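Local coordinates for histidine-containing Phosphotransfer Protein type 1, MtHPt1 (Medicago truncatula, PDB 3US6) that probably relays phosphoryl groups, through a phosphorylatable histidine, from cytokinin sensor histidine kinases to response regulators in the plant cytokinin signalling pathway, at residues K15-F18 / F22-G25; Q138-V141 / S146-M149; I69-V74 / N102-Q107. All blocks are in the same frame, centred on the assembly; numbering follows the deposited sequence. Where two conformers were deposited one is given.

Contact 1. Residues K15-F18 / F22-G25; sequences KSMF and FLDG
With CG of Phe18 anti to the carbonyl carbon and beside the backbone N (chi1 -78°), and the ring turned broadside by its second torsion, one face of the Phe18 ring receives Leu23. The evidence for a CH-pi contact is direct: Leu23 CB stands 4.0 Å from the centroid of the Phe18 ring and only 10° off its normal. The far rim of the same ring follows the backbone onward, Phe18 CE1 coming to 3.2 Å from Asp24 O at an oblique approach. Met17 takes hold of the branched end of Leu23 instead. Its chain runs extended to SD and then bends at the last torsion, which brings Met17 CE to 3.6 Å from Leu23 CD1.

These contacts join the end of helix 3-19 to the connection that leads into helix 25-32. Both backbone bonds of the turn converge on one carbonyl: Leu23 N donates to Met17 O at 3.3 Å, fairly straight but from above the carbonyl plane, whereas the bond from Phe22 N to the same oxygen is weak because its angle is only 126°. A water bridges two other carbonyls, donating to Phe18 O and, at 2.6 Å, to Leu23 O. Further along, Asp24 is the N-cap of the following helix, its OD1 accepting from Gln26 N, and its backbone is also hydrogen-bonded to Gly89. The buried Phe22 side chain lies against Leu125 and Lys129 of helix 109-142, and Met17 touches Lys129 as well.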
loop_
_atom_site.group_PDB
_atom_site.type_symbol
_atom_site.label_atom_id
_atom_site.label_comp_id
_atom_site.label_asym_id
_atom_site.label_seq_id
_atom_site.Cartn_x
_atom_site.Cartn_y
_atom_site.Cartn_z
ATOM N N LYS A 15 -10.008 -10.914 -3.863
ATOM C CA LYS A 15 -10.154 -10.866 -5.294
ATOM C C LYS A 15 -10.546 -9.480 -5.772
ATOM O O LYS A 15 -10.117 -9.063 -6.801
ATOM C CB LYS A 15 -11.159 -11.912 -5.757
ATOM C CG LYS A 15 -11.420 -11.909 -7.210
ATOM C CD LYS A 15 -11.758 -13.311 -7.747
ATOM C CE LYS A 15 -12.502 -14.157 -6.777
ATOM N NZ LYS A 15 -13.543 -14.983 -7.495
ATOM N N SER A 16 -11.382 -8.786 -5.018
ATOM C CA SER A 16 -11.734 -7.412 -5.404
ATOM C C SER A 16 -10.507 -6.538 -5.361
ATOM O O SER A 16 -10.322 -5.699 -6.217
ATOM C CB SER A 16 -12.836 -6.860 -4.490
ATOM O OG SER A 16 -12.430 -6.518 -3.154
ATOM N N MET A 17 -9.655 -6.773 -4.389
ATOM C CA MET A 17 -8.438 -5.940 -4.266
ATOM C C MET A 17 -7.549 -6.142 -5.461
ATOM O O MET A 17 -6.956 -5.199 -5.961
ATOM C CB MET A 17 -7.712 -6.240 -2.950
ATOM C CG MET A 17 -8.477 -5.770 -1.725
ATOM S SD MET A 17 -7.640 -6.076 -0.170
ATOM C CE MET A 17 -6.354 -4.860 -0.295
ATOM N N PHE A 18 -7.386 -7.392 -5.927
ATOM C CA PHE A 18 -6.557 -7.636 -7.099
ATOM C C PHE A 18 -7.256 -7.076 -8.346
ATOM O O PHE A 18 -6.597 -6.475 -9.204
ATOM C CB PHE A 18 -6.203 -9.144 -7.282
ATOM C CG PHE A 18 -5.124 -9.620 -6.384
ATOM C CD1 PHE A 18 -3.815 -9.565 -6.807
ATOM C CD2 PHE A 18 -5.370 -10.015 -5.133
ATOM C CE1 PHE A 18 -2.799 -9.973 -5.984
ATOM C CE2 PHE A 18 -4.327 -10.457 -4.307
ATOM C CZ PHE A 18 -3.085 -10.406 -4.726
ATOM N N PHE A 22 -5.631 -2.675 -6.359
ATOM C CA PHE A 22 -5.063 -2.299 -5.105
ATOM C C PHE A 22 -3.852 -3.143 -4.718
ATOM O O PHE A 22 -2.925 -2.644 -4.081
ATOM C CB PHE A 22 -6.066 -2.319 -3.993
ATOM C CG PHE A 22 -7.105 -1.239 -4.162
ATOM C CD1 PHE A 22 -6.796 0.084 -3.877
ATOM C CD2 PHE A 22 -8.355 -1.521 -4.661
ATOM C CE1 PHE A 22 -7.747 1.109 -4.115
ATOM C CE2 PHE A 22 -9.326 -0.531 -4.849
ATOM C CZ PHE A 22 -8.975 0.812 -4.610
ATOM N N LEU A 23 -3.871 -4.442 -5.109
ATOM C CA LEU A 23 -2.777 -5.379 -4.879
ATOM C C LEU A 23 -2.409 -6.029 -6.204
ATOM O O LEU A 23 -3.266 -6.214 -7.082
ATOM C CB LEU A 23 -3.148 -6.441 -3.880
ATOM C CG LEU A 23 -3.498 -5.984 -2.507
ATOM C CD1 LEU A 23 -4.008 -7.184 -1.726
ATOM C CD2 LEU A 23 -2.355 -5.318 -1.827
ATOM N N ASP A 24 -1.134 -6.360 -6.334
ATOM C CA ASP A 24 -0.611 -7.090 -7.470
ATOM C C ASP A 24 0.174 -8.295 -7.019
ATOM O O ASP A 24 0.161 -8.681 -5.840
ATOM C CB ASP A 24 0.206 -6.191 -8.422
ATOM C CG ASP A 24 1.536 -5.777 -7.858
ATOM O OD1 ASP A 24 2.003 -6.364 -6.854
ATOM O OD2 ASP A 24 2.178 -4.878 -8.439
ATOM N N GLY A 25 0.835 -8.946 -7.963
ATOM C CA GLY A 25 1.501 -10.203 -7.689
ATOM C C GLY A 25 2.590 -10.096 -6.659
ATOM O O GLY A 25 3.014 -11.141 -6.106
HETATM O O HOH W 1 -3.915 -6.427 -9.630
#

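Contact 2. Residues Q138-V141 / S146-M149; sequences QQIV and SIPM
Ser146 meets Ile140 through its backbone carbonyl: Ser146 O lies 3.6 Å from Ile140 CG2, a van der Waals approach by a methyl branch. The polar need of that carbonyl is met by Arg7, whose NE donates a hydrogen bond to it.

Ile147 makes the apolar contacts of this segment. Its CG1 lies anti to the carbonyl carbon and beside the backbone N (chi1 -54°), and a second turn at chi2 (-46°) carries CD1 onto the helix although the side chain starts out at a tangent to it. That single methyl meets two successive helical residues, with Ile147 CD1 at 3.7 Å from Ile140 CB and at 3.8 Å from Val141 CG2. The Ile147 side chain crosses both partners at about a right angle, with CD1 as its leading atom; behind it, Ile147 CG1 comes to 4.1 Å from Val141 CG2. No hydrogen bond joins the two segments, and 189 Å² is buried between them, the larger shares on Ile140 and Ile147.

Pro148 follows, its side chain touching Trp10. The chain has thus doubled back after the end of helix 109-142, and its tail is laid between two helices: Ile147 reaches Ile140 of helix 109-142 with its CD1, Ile147 and Pro148 touch Trp10 of helix 3-19, and Ile140 itself reaches Met6 of that same N-terminal helix.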
loop_
_atom_site.group_PDB
_atom_site.type_symbol
_atom_site.label_atom_id
_atom_site.label_comp_id
_atom_site.label_asym_id
_atom_site.label_seq_id
_atom_site.Cartn_x
_atom_site.Cartn_y
_atom_site.Cartn_z
ATOM N N GLN A 138 -7.145 -12.953 10.811
ATOM C CA GLN A 138 -6.991 -13.259 12.226
ATOM C C GLN A 138 -8.220 -13.984 12.760
ATOM O O GLN A 138 -8.141 -14.914 13.568
ATOM C CB GLN A 138 -6.749 -11.990 13.053
ATOM C CG GLN A 138 -5.491 -11.232 12.762
ATOM C CD GLN A 138 -4.191 -11.804 13.314
ATOM O OE1 GLN A 138 -3.115 -11.274 12.991
ATOM N NE2 GLN A 138 -4.265 -12.817 14.183
ATOM N N GLN A 139 -9.404 -13.576 12.298
ATOM C CA GLN A 139 -10.642 -14.244 12.726
ATOM C C GLN A 139 -10.736 -15.689 12.224
ATOM O O GLN A 139 -11.064 -16.617 12.985
ATOM C CB GLN A 139 -11.878 -13.454 12.295
ATOM C CG GLN A 139 -11.974 -12.131 12.955
ATOM C CD GLN A 139 -12.858 -11.089 12.221
ATOM O OE1 GLN A 139 -13.457 -11.356 11.160
ATOM N NE2 GLN A 139 -12.855 -9.877 12.745
ATOM N N ILE A 140 -10.403 -15.894 10.978
ATOM C CA ILE A 140 -10.404 -17.234 10.386
ATOM C C ILE A 140 -9.494 -18.162 11.210
ATOM O O ILE A 140 -9.877 -19.279 11.557
ATOM C CB ILE A 140 -9.948 -17.221 8.897
ATOM C CG1 ILE A 140 -11.043 -16.555 8.046
ATOM C CG2 ILE A 140 -9.719 -18.646 8.386
ATOM C CD1 ILE A 140 -10.588 -16.114 6.643
ATOM N N VAL A 141 -8.260 -17.726 11.468
ATOM C CA VAL A 141 -7.291 -18.576 12.114
ATOM C C VAL A 141 -7.660 -18.799 13.573
ATOM O O VAL A 141 -7.462 -19.902 14.115
ATOM C CB VAL A 141 -5.850 -18.054 11.925
ATOM C CG1 VAL A 141 -4.831 -18.894 12.717
ATOM C CG2 VAL A 141 -5.488 -18.087 10.446
ATOM N N SER A 146 -8.050 -22.250 8.036
ATOM C CA SER A 146 -6.892 -21.873 7.338
ATOM C C SER A 146 -7.270 -20.774 6.324
ATOM O O SER A 146 -8.352 -20.767 5.829
ATOM C CB SER A 146 -6.236 -23.114 6.710
ATOM O OG SER A 146 -5.993 -24.109 7.712
ATOM N N ILE A 147 -6.343 -19.903 5.998
ATOM C CA ILE A 147 -6.598 -18.920 4.984
ATOM C C ILE A 147 -6.513 -19.634 3.657
ATOM O O ILE A 147 -5.573 -20.360 3.417
ATOM C CB ILE A 147 -5.540 -17.799 5.018
ATOM C CG1 ILE A 147 -5.414 -17.180 6.416
ATOM C CG2 ILE A 147 -5.855 -16.752 3.989
ATOM C CD1 ILE A 147 -6.702 -16.851 7.066
ATOM N N PRO A 148 -7.476 -19.402 2.794
ATOM C CA PRO A 148 -7.455 -20.040 1.485
ATOM C C PRO A 148 -6.270 -19.597 0.657
ATOM O O PRO A 148 -5.610 -18.663 0.992
ATOM C CB PRO A 148 -8.767 -19.570 0.856
ATOM C CG PRO A 148 -9.608 -19.170 1.976
ATOM C CD PRO A 148 -8.673 -18.575 2.951
ATOM N N MET A 149 -6.083 -20.364 -0.407
ATOM C CA MET A 149 -5.128 -20.211 -1.499
ATOM C C MET A 149 -3.721 -20.677 -1.162
ATOM O O MET A 149 -3.040 -21.284 -1.993
ATOM C CB MET A 149 -5.142 -18.825 -2.152
ATOM C CG MET A 149 -4.042 -18.631 -3.156
ATOM S SD MET A 149 -4.190 -17.341 -4.428
ATOM C CE MET A 149 -2.525 -17.307 -5.044
#

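Contact 3. Residues I69-V74 / N102-Q107; sequences IDFKKV and NFCEEQ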
loop_
_atom_site.group_PDB
_atom_site.type_symbol
_atom_site.label_atom_id
_atom_site.label_comp_id
_atom_site.label_asym_id
_atom_site.label_seq_id
_atom_site.Cartn_x
_atom_site.Cartn_y
_atom_site.Cartn_z
ATOM N N ILE A 69 8.744 24.650 -4.560
ATOM C CA ILE A 69 8.980 23.253 -4.191
ATOM C C ILE A 69 10.422 22.856 -4.485
ATOM O O ILE A 69 10.945 23.143 -5.586
ATOM C CB ILE A 69 8.078 22.306 -4.951
ATOM C CG1 ILE A 69 6.638 22.605 -4.620
ATOM C CG2 ILE A 69 8.435 20.882 -4.554
ATOM C CD1 ILE A 69 5.608 21.684 -5.337
ATOM N N ASP A 70 11.084 22.181 -3.543
ATOM C CA ASP A 70 12.382 21.570 -3.785
ATOM C C ASP A 70 12.122 20.251 -4.508
ATOM O O ASP A 70 11.893 19.201 -3.873
ATOM C CB ASP A 70 13.068 21.262 -2.467
ATOM C CG ASP A 70 14.481 20.746 -2.644
ATOM O OD1 ASP A 70 14.829 20.132 -3.698
ATOM O OD2 ASP A 70 15.251 20.987 -1.690
ATOM N N PHE A 71 12.084 20.294 -5.843
ATOM C CA PHE A 71 11.672 19.135 -6.639
ATOM C C PHE A 71 12.621 17.952 -6.512
ATOM O O PHE A 71 12.212 16.810 -6.652
ATOM C CB PHE A 71 11.518 19.517 -8.143
ATOM C CG PHE A 71 10.394 20.461 -8.411
ATOM C CD1 PHE A 71 9.101 20.047 -8.338
ATOM C CD2 PHE A 71 10.657 21.796 -8.709
ATOM C CE1 PHE A 71 8.067 20.883 -8.563
ATOM C CE2 PHE A 71 9.593 22.679 -8.921
ATOM C CZ PHE A 71 8.323 22.229 -8.833
ATOM N N LYS A 72 13.901 18.237 -6.333
ATOM C CA LYS A 72 14.904 17.207 -6.162
ATOM C C LYS A 72 14.630 16.372 -4.908
ATOM O O LYS A 72 14.587 15.152 -4.972
ATOM C CB LYS A 72 16.314 17.883 -6.155
ATOM C CG LYS A 72 17.542 16.937 -6.166
ATOM C CD LYS A 72 18.835 17.711 -6.572
ATOM C CE LYS A 72 20.097 16.846 -6.683
ATOM N NZ LYS A 72 20.032 15.835 -7.786
ATOM N N LYS A 73 14.361 17.051 -3.805
ATOM C CA LYS A 73 14.135 16.371 -2.536
ATOM C C LYS A 73 12.802 15.602 -2.564
ATOM O O LYS A 73 12.715 14.445 -2.129
ATOM C CB LYS A 73 14.192 17.379 -1.387
ATOM C CG LYS A 73 14.059 16.768 -0.008
ATOM C CD LYS A 73 14.412 17.755 1.109
ATOM C CE LYS A 73 13.159 18.398 1.708
ATOM N NZ LYS A 73 12.047 17.424 2.066
ATOM N N VAL A 74 11.781 16.255 -3.114
ATOM C CA VAL A 74 10.475 15.630 -3.256
ATOM C C VAL A 74 10.580 14.402 -4.124
ATOM O O VAL A 74 10.016 13.347 -3.792
ATOM C CB VAL A 74 9.426 16.634 -3.793
ATOM C CG1 VAL A 74 8.204 15.867 -4.289
ATOM C CG2 VAL A 74 9.135 17.630 -2.703
ATOM N N ASN A 102 6.738 12.000 -12.680
ATOM C CA ASN A 102 6.715 12.727 -13.966
ATOM C C ASN A 102 6.448 14.226 -13.747
ATOM O O ASN A 102 7.054 15.061 -14.403
ATOM C CB ASN A 102 5.699 12.088 -14.905
ATOM C CG ASN A 102 6.138 10.676 -15.345
ATOM O OD1 ASN A 102 7.341 10.404 -15.464
ATOM N ND2 ASN A 102 5.175 9.788 -15.564
ATOM N N PHE A 103 5.534 14.582 -12.848
ATOM C CA PHE A 103 5.223 15.967 -12.623
ATOM C C PHE A 103 6.309 16.689 -11.876
ATOM O O PHE A 103 6.530 17.878 -12.069
ATOM C CB PHE A 103 3.859 16.112 -11.957
ATOM C CG PHE A 103 2.750 15.655 -12.817
ATOM C CD1 PHE A 103 2.500 16.247 -14.021
ATOM C CD2 PHE A 103 1.939 14.643 -12.385
ATOM C CE1 PHE A 103 1.474 15.820 -14.803
ATOM C CE2 PHE A 103 0.909 14.226 -13.148
ATOM C CZ PHE A 103 0.676 14.809 -14.348
ATOM N N CYS A 104 7.052 15.955 -11.075
ATOM C CA CYS A 104 8.228 16.501 -10.455
ATOM C C CYS A 104 9.297 16.837 -11.485
ATOM O O CYS A 104 9.956 17.859 -11.367
ATOM C CB CYS A 104 8.718 15.487 -9.436
ATOM S SG CYS A 104 9.549 16.221 -8.130
ATOM N N GLU A 105 9.470 15.958 -12.483
ATOM C CA GLU A 105 10.458 16.226 -13.506
ATOM C C GLU A 105 10.062 17.468 -14.348
ATOM O O GLU A 105 10.925 18.239 -14.786
ATOM C CB GLU A 105 10.645 15.021 -14.377
ATOM C CG GLU A 105 11.531 14.010 -13.662
ATOM C CD GLU A 105 11.941 12.868 -14.539
ATOM O OE1 GLU A 105 12.100 13.085 -15.769
ATOM O OE2 GLU A 105 12.096 11.755 -13.979
ATOM N N GLU A 106 8.760 17.646 -14.557
ATOM C CA GLU A 106 8.249 18.778 -15.326
ATOM C C GLU A 106 8.240 20.048 -14.481
ATOM O O GLU A 106 8.117 21.156 -15.003
ATOM C CB GLU A 106 6.837 18.481 -15.835
ATOM C CG GLU A 106 6.779 17.411 -16.913
ATOM C CD GLU A 106 7.670 17.727 -18.097
ATOM O OE1 GLU A 106 7.421 18.746 -18.776
ATOM O OE2 GLU A 106 8.621 16.957 -18.349
ATOM N N GLN A 107 8.376 19.873 -13.171
ATOM C CA GLN A 107 8.439 20.989 -12.229
ATOM C C GLN A 107 7.139 21.811 -12.187
ATOM O O GLN A 107 7.141 23.029 -12.131
ATOM C CB GLN A 107 9.697 21.811 -12.431
ATOM C CG GLN A 107 10.898 20.915 -12.269
ATOM C CD GLN A 107 12.197 21.700 -12.334
ATOM O OE1 GLN A 107 12.187 22.899 -12.435
ATOM N NE2 GLN A 107 13.314 21.005 -12.253
#
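Phe71 is held between Ile69 of its own segment and Gln107 across the contact. Ile69 CB lies 3.8 Å above one face of the Phe71 ring, toward the rim, and the isoleucine also packs on Val64 and Ile109. Asp70, next in line, opens helix 71-88 as its N-cap: Asp70 OD1 accepts from Lys73 N at 3.1 Å, the donor standing well above the carboxylate plane.

Phe71 itself, in the first turn, reaches the end of helix 91-106. With CG anti to the carbonyl carbon (chi1 -67°) the side chain leans to that helix, and its second torsion then presents the ring's other face to Gln107. There Gln107 CA sits 3.7 Å from the Phe71 ring centroid and 17° off its normal, a CH-pi contact. Gln107 CB approaches Phe71 CE2 to 3.6 Å, and the extended glutamine chain carries its amide nearly parallel to the ring, the two planes 7° apart.

The arrangement joins consecutive helices of the HPt bundle at the start of one and the finish of the other. Gln107, with positive phi, is the C-prime residue of a Schellman motif in which Asn108 N bonds to Phe103 O and Gln107 N, weakly, to Cys104 O.

Cys104, in the given one of two conformers, makes a sulfur-aromatic contact at the ring's edge: Cys104 SG lies in the ring plane, 5.2 Å from the Phe71 centroid. One turn deeper, buried Val74 brings CG1 to 4.1 Å from Cys104 SG, while its side chain also packs on Leu60 and Ala63 of helix 41-64.

Overall arrangement
The three contacts mark separate points along an elongated helical bundle and none touches another. Contacts 1 and 2 are the nearer pair, with centres about 17 Å apart and nearest atoms about 7 Å apart; contact 1 starts from helix 3-19 and touches helix 109-142, and contact 2 does the reverse. Contact 3 lies on the opposite side of the chain's centre from contact 2, their centres about 43 Å apart, and about 30 Å from the centre of contact 1. Helix 109-142 relates all three, touching Phe71 near its start, Phe22 further along and Ile147 near its end. His79, the predicted phosphorylation site, belongs to helix 71-88, whose first turn contact 3 joins to helix 91-106.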